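Local coordinates for protein Rho guanyl nucleotide exchange factor (Rom2), putative (PDB 5O51) that probably acts as a guanyl-nucleotide exchange factor of the Rho pathway, this piece being its CNH domain, a WD40-like beta-propeller, at residues A[38-41]-A[42-45]; A[183-187]-A[188-192]. One frame throughout, in Å; residues are numbered along the deposited sequence.

In the fold
Both contacts are hairpin ends in one seven-bladed beta-propeller, and they illustrate how a blade meander reverses direction. Interaction 1 (38-45) joins the second and third strands of its blade, where a threonine hydroxyl organises the turn. Interaction 2 (183-192) joins the first and second strands of another blade, where backbone pairing and the side chains on both faces do the work. The two centres lie about 30 Å apart, on opposite sides of the chain's centre, and their nearest atoms stay about 20 Å from each other. They do not touch; the closed ring of four-stranded blades relates them. Neither contact involves a bound ligand.

Interaction 1: residues A[38-41]-A[42-45]; sequences TDSG and IFIS
T38 and F43 meet because their first torsions turn a hydroxyl and a ring toward the same turn. In T38, chi1 of 75° sets OG1 between the backbone N and the carbonyl carbon, over the inside of the bend. In F43, chi1 of -60° places CG beside its own backbone N and carries the ring back along the strand toward 38-41. The two side chains cross at about a right angle, and OG1 of T38 lies at the ring edge, near its plane, 4.1 Å from CE1 of F43. The same carbon is approached obliquely by the backbone O of G41, at 4.0 Å. OG of S40, which is hydrogen-bonded to NH2 of R58, also approaches the ring obliquely, and R58 in turn touches the phenyl group.

T38 helps hold the turn. Its OG1 accepts from N of S40 at 3.1 Å, with an angle of 152° at the hydrogen; OD1 of N20, in a preceding loop, and O of G41, at 2.9 Å from OG1, both lie within reach of its single proton. The main chain closes beside it, N of T38 donating to O of G41 at 3.1 Å. Backbone and hydroxyl bonds thus brace the bend that the ring packs against. A hydroxyl accepting from the amide two residues on is an ST turn, found here at the hairpin between strands 33-38 and 41-46 of a propeller blade.

Interaction 2: residues A[183-187]-A[188-192]; sequences IHFLR and STLCV
F185 and L190 lie side by side on one face of a beta hairpin of the propeller, where strands 180-186 and 189-194 turn through R187 and S188. Among the backbone bonds, H184 and C191 form a hydrogen-bonded antiparallel pair: N of C191 reaches O of H184 at 2.9 Å in the carbonyl plane and nearly straight (167°), while the return bond from N of H184 to O of C191 is more bent. Nearer the turn, N of L186 donates to O of T189 at 2.8 Å. CA-H...O contacts from I183 and L190 supplement this ladder.

Apolar contacts form on both faces. CD2 of L190 lies obliquely against CE1 of F185 at 3.4 Å, and CD1 of I183 touches CG2 of V192 at 3.9 Å. C128 of the preceding blade touches both F185 and L190. On the other face, CD1 of L186 reaches diagonally to CB of C191 at 3.6 Å, and I233 of the following blade touches H184 and C191.

H184 and T189 share this second face. Ring carbon CD2 of H184 lies 3.8 Å from O of C191, while NE2 makes weak hydrogen bonds to O of I231 and OG of S182. T189 OG1 stands opposite its own backbone N (chi1 -162°) and is hydrogen-bonded to O of V201.

Interaction 1: residues A[38-41]-A[42-45]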
ATOM      1  N   THR A  38      -1.703  -6.764  13.655  1.00 32.51           N
ATOM      2  CA  THR A  38      -3.092  -7.222  13.923  1.00 34.82           C
ATOM      3  C   THR A  38      -3.839  -6.290  14.890  1.00 35.85           C
ATOM      4  O   THR A  38      -3.293  -5.272  15.389  1.00 34.01           O
ATOM      5  CB  THR A  38      -3.017  -8.566  14.582  1.00 35.21           C
ATOM      6  OG1 THR A  38      -2.607  -8.356  15.969  1.00 34.66           O
ATOM      7  CG2 THR A  38      -1.990  -9.493  13.862  1.00 36.34           C
ATOM      8  N   ASP A  39      -5.079  -6.646  15.174  1.00 33.59           N
ATOM      9  CA  ASP A  39      -5.917  -5.936  16.184  1.00 38.74           C
ATOM     10  C   ASP A  39      -5.356  -5.960  17.627  1.00 38.18           C
ATOM     11  O   ASP A  39      -5.541  -5.022  18.326  1.00 37.71           O
ATOM     12  CB  ASP A  39      -7.386  -6.415  16.093  1.00 39.77           C
ATOM     13  CG  ASP A  39      -8.116  -5.757  14.980  1.00 43.94           C
ATOM     14  OD1 ASP A  39      -7.573  -4.775  14.401  1.00 42.48           O
ATOM     15  OD2 ASP A  39      -9.231  -6.200  14.651  1.00 56.20           O
ATOM     16  N   SER A  40      -4.472  -6.890  17.961  1.00 42.08           N
ATOM     17  CA  SER A  40      -3.951  -7.035  19.306  1.00 48.88           C
ATOM     18  C   SER A  40      -2.465  -6.741  19.510  1.00 48.16           C
ATOM     19  O   SER A  40      -2.033  -6.517  20.664  1.00 64.97           O
ATOM     20  CB  SER A  40      -4.028  -8.496  19.683  1.00 54.05           C
ATOM     21  OG  SER A  40      -2.728  -9.019  19.345  1.00 48.28           O
ATOM     22  N   GLY A  41      -1.659  -6.853  18.471  1.00 44.69           N
ATOM     23  CA  GLY A  41      -0.192  -6.796  18.604  1.00 41.14           C
ATOM     24  C   GLY A  41       0.555  -6.876  17.254  1.00 37.22           C
ATOM     25  O   GLY A  41      -0.062  -7.030  16.232  1.00 35.18           O
ATOM     26  N   ILE A  42       1.879  -6.731  17.315  1.00 38.01           N
ATOM     27  CA  ILE A  42       2.833  -6.856  16.211  1.00 32.06           C
ATOM     28  C   ILE A  42       3.704  -8.085  16.500  1.00 34.20           C
ATOM     29  O   ILE A  42       4.212  -8.305  17.659  1.00 29.15           O
ATOM     30  CB  ILE A  42       3.626  -5.567  16.070  1.00 34.76           C
ATOM     31  CG1 ILE A  42       2.691  -4.419  15.686  1.00 35.88           C
ATOM     32  CG2 ILE A  42       4.716  -5.651  14.965  1.00 34.60           C
ATOM     33  CD1 ILE A  42       3.341  -3.062  15.786  1.00 36.86           C
ATOM     34  N   PHE A  43       3.881  -8.908  15.461  1.00 32.42           N
ATOM     35  CA  PHE A  43       4.642 -10.179  15.533  1.00 31.80           C
ATOM     36  C   PHE A  43       5.738 -10.186  14.465  1.00 31.64           C
ATOM     37  O   PHE A  43       5.610  -9.496  13.405  1.00 28.37           O
ATOM     38  CB  PHE A  43       3.713 -11.363  15.336  1.00 34.86           C
ATOM     39  CG  PHE A  43       2.566 -11.498  16.369  1.00 34.73           C
ATOM     40  CD1 PHE A  43       1.364 -10.798  16.217  1.00 37.61           C
ATOM     41  CD2 PHE A  43       2.694 -12.368  17.468  1.00 33.10           C
ATOM     42  CE1 PHE A  43       0.343 -10.914  17.175  1.00 40.62           C
ATOM     43  CE2 PHE A  43       1.677 -12.515  18.413  1.00 33.53           C
ATOM     44  CZ  PHE A  43       0.475 -11.802  18.247  1.00 37.83           C
ATOM     45  N   ILE A  44       6.793 -10.975  14.702  1.00 33.76           N
ATOM     46  CA  ILE A  44       7.876 -11.205  13.702  1.00 31.24           C
ATOM     47  C   ILE A  44       8.136 -12.675  13.547  1.00 35.49           C
ATOM     48  O   ILE A  44       8.084 -13.428  14.537  1.00 36.33           O
ATOM     49  CB  ILE A  44       9.157 -10.433  14.047  1.00 39.00           C
ATOM     50  CG1 ILE A  44      10.243 -10.598  12.994  1.00 37.21           C
ATOM     51  CG2 ILE A  44       9.783 -10.808  15.395  1.00 40.66           C
ATOM     52  CD1 ILE A  44      11.216  -9.436  13.001  1.00 37.72           C
ATOM     53  N   SER A  45       8.340 -13.127  12.296  1.00 34.63           N
ATOM     54  CA  SER A  45       8.807 -14.491  11.993  1.00 40.13           C
ATOM     55  C   SER A  45       9.923 -14.388  10.931  1.00 38.33           C
ATOM     56  O   SER A  45      10.146 -13.332  10.354  1.00 39.91           O
ATOM     57  CB  SER A  45       7.697 -15.406  11.404  1.00 44.21           C
ATOM     58  OG  SER A  45       7.310 -14.925  10.119  1.00 44.85           O
TER

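Interaction 2: residues A[183-187]-A[188-192]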
ATOM      1  N   ILE A 183      -2.051   7.932  -2.010  1.00 49.31           N
ATOM      2  CA  ILE A 183      -1.010   8.915  -2.283  1.00 55.26           C
ATOM      3  C   ILE A 183       0.290   8.339  -2.880  1.00 46.54           C
ATOM      4  O   ILE A 183       0.771   7.316  -2.479  1.00 51.72           O
ATOM      5  CB  ILE A 183      -0.753   9.769  -1.002  1.00 59.17           C
ATOM      6  CG1 ILE A 183      -0.150  11.112  -1.357  1.00 66.66           C
ATOM      7  CG2 ILE A 183       0.122   9.024   0.007  1.00 63.93           C
ATOM      8  CD1 ILE A 183      -0.262  12.111  -0.228  1.00 73.42           C
ATOM      9  N   HIS A 184       0.869   9.038  -3.837  1.00 49.36           N
ATOM     10  CA  HIS A 184       2.023   8.561  -4.615  1.00 54.32           C
ATOM     11  C   HIS A 184       3.056   9.671  -4.766  1.00 53.89           C
ATOM     12  O   HIS A 184       2.708  10.848  -4.928  1.00 59.78           O
ATOM     13  CB  HIS A 184       1.559   8.060  -6.013  1.00 56.66           C
ATOM     14  CG  HIS A 184       0.487   7.015  -5.927  1.00 50.04           C
ATOM     15  ND1 HIS A 184       0.773   5.672  -5.830  1.00 53.27           N
ATOM     16  CD2 HIS A 184      -0.853   7.128  -5.783  1.00 56.50           C
ATOM     17  CE1 HIS A 184      -0.348   5.003  -5.669  1.00 54.58           C
ATOM     18  NE2 HIS A 184      -1.350   5.863  -5.630  1.00 57.44           N
ATOM     19  N   PHE A 185       4.320   9.303  -4.641  1.00 58.04           N
ATOM     20  CA  PHE A 185       5.431  10.226  -4.890  1.00 61.90           C
ATOM     21  C   PHE A 185       5.762  10.176  -6.355  1.00 61.69           C
ATOM     22  O   PHE A 185       6.083   9.093  -6.847  1.00 57.08           O
ATOM     23  CB  PHE A 185       6.633   9.788  -4.087  1.00 63.64           C
ATOM     24  CG  PHE A 185       6.473  10.038  -2.618  1.00 70.46           C
ATOM     25  CD1 PHE A 185       6.663  11.327  -2.092  1.00 66.34           C
ATOM     26  CD2 PHE A 185       6.094   9.005  -1.766  1.00 66.65           C
ATOM     27  CE1 PHE A 185       6.528  11.552  -0.727  1.00 72.32           C
ATOM     28  CE2 PHE A 185       5.945   9.224  -0.414  1.00 62.82           C
ATOM     29  CZ  PHE A 185       6.165  10.491   0.113  1.00 71.72           C
ATOM     30  N   LEU A 186       5.620  11.319  -7.038  1.00 62.61           N
ATOM     31  CA  LEU A 186       6.063  11.487  -8.432  1.00 69.86           C
ATOM     32  C   LEU A 186       7.097  12.595  -8.512  1.00 76.79           C
ATOM     33  O   LEU A 186       6.717  13.762  -8.670  1.00 70.73           O
ATOM     34  CB  LEU A 186       4.913  11.916  -9.309  1.00 65.03           C
ATOM     35  CG  LEU A 186       3.844  10.917  -9.660  1.00 73.89           C
ATOM     36  CD1 LEU A 186       2.736  11.691 -10.388  1.00 70.80           C
ATOM     37  CD2 LEU A 186       4.454   9.772 -10.490  1.00 68.28           C
ATOM     38  N   ARG A 187       8.376  12.225  -8.377  1.00 74.56           N
ATOM     39  CA  ARG A 187       9.533  13.146  -8.479  1.00 86.66           C
ATOM     40  C   ARG A 187       9.222  14.649  -8.401  1.00 90.70           C
ATOM     41  O   ARG A 187       8.938  15.283  -9.423  1.00 95.95           O
ATOM     42  CB  ARG A 187      10.295  12.873  -9.774  1.00 88.77           C
ATOM     43  CG  ARG A 187       9.432  12.848 -11.030  1.00 91.78           C
ATOM     44  CD  ARG A 187      10.288  12.667 -12.274  1.00 88.95           C
ATOM     45  NE  ARG A 187      10.596  13.929 -12.929  1.00 81.87           N
ATOM     46  CZ  ARG A 187      10.943  14.074 -14.213  1.00 77.00           C
ATOM     47  NH1 ARG A 187      11.070  13.027 -15.039  1.00 77.43           N
ATOM     48  NH2 ARG A 187      11.174  15.293 -14.680  1.00 70.36           N
ATOM     49  N   SER A 188       9.258  15.181  -7.178  1.00 88.96           N
ATOM     50  CA  SER A 188       9.061  16.612  -6.856  1.00 88.58           C
ATOM     51  C   SER A 188       7.630  16.941  -6.554  1.00 88.26           C
ATOM     52  O   SER A 188       7.332  18.061  -6.114  1.00 86.02           O
ATOM     53  CB  SER A 188       9.575  17.594  -7.930  1.00 95.91           C
ATOM     54  OG  SER A 188      10.921  17.337  -8.275  1.00104.65           O
ATOM     55  N   THR A 189       6.736  15.986  -6.765  1.00 81.41           N
ATOM     56  CA  THR A 189       5.351  16.225  -6.486  1.00 77.72           C
ATOM     57  C   THR A 189       4.689  15.040  -5.815  1.00 71.37           C
ATOM     58  O   THR A 189       5.135  13.897  -5.998  1.00 67.80           O
ATOM     59  CB  THR A 189       4.622  16.564  -7.783  1.00 74.25           C
ATOM     60  OG1 THR A 189       3.403  17.201  -7.448  1.00 87.18           O
ATOM     61  CG2 THR A 189       4.303  15.341  -8.593  1.00 71.84           C
ATOM     62  N   LEU A 190       3.615  15.334  -5.081  1.00 67.70           N
ATOM     63  CA  LEU A 190       2.673  14.322  -4.592  1.00 68.82           C
ATOM     64  C   LEU A 190       1.420  14.231  -5.475  1.00 67.76           C
ATOM     65  O   LEU A 190       0.780  15.255  -5.736  1.00 54.03           O
ATOM     66  CB  LEU A 190       2.192  14.646  -3.199  1.00 61.15           C
ATOM     67  CG  LEU A 190       3.205  14.814  -2.082  1.00 67.25           C
ATOM     68  CD1 LEU A 190       2.404  15.189  -0.844  1.00 73.66           C
ATOM     69  CD2 LEU A 190       4.054  13.591  -1.831  1.00 67.12           C
ATOM     70  N   CYS A 191       1.080  13.002  -5.899  1.00 54.97           N
ATOM     71  CA  CYS A 191      -0.155  12.714  -6.635  1.00 54.04           C
ATOM     72  C   CYS A 191      -1.146  12.019  -5.682  1.00 59.51           C
ATOM     73  O   CYS A 191      -0.882  10.898  -5.166  1.00 56.37           O
ATOM     74  CB  CYS A 191       0.136  11.836  -7.846  1.00 56.97           C
ATOM     75  SG  CYS A 191      -1.240  11.702  -8.996  1.00 69.71           S
ATOM     76  N   VAL A 192      -2.261  12.697  -5.443  1.00 54.72           N
ATOM     77  CA  VAL A 192      -3.260  12.254  -4.500  1.00 64.50           C
ATOM     78  C   VAL A 192      -4.429  11.678  -5.273  1.00 63.10           C
ATOM     79  O   VAL A 192      -4.941  12.315  -6.201  1.00 52.18           O
ATOM     80  CB  VAL A 192      -3.777  13.403  -3.594  1.00 66.81           C
ATOM     81  CG1 VAL A 192      -4.994  12.950  -2.756  1.00 70.58           C
ATOM     82  CG2 VAL A 192      -2.662  13.911  -2.683  1.00 61.24           C
TER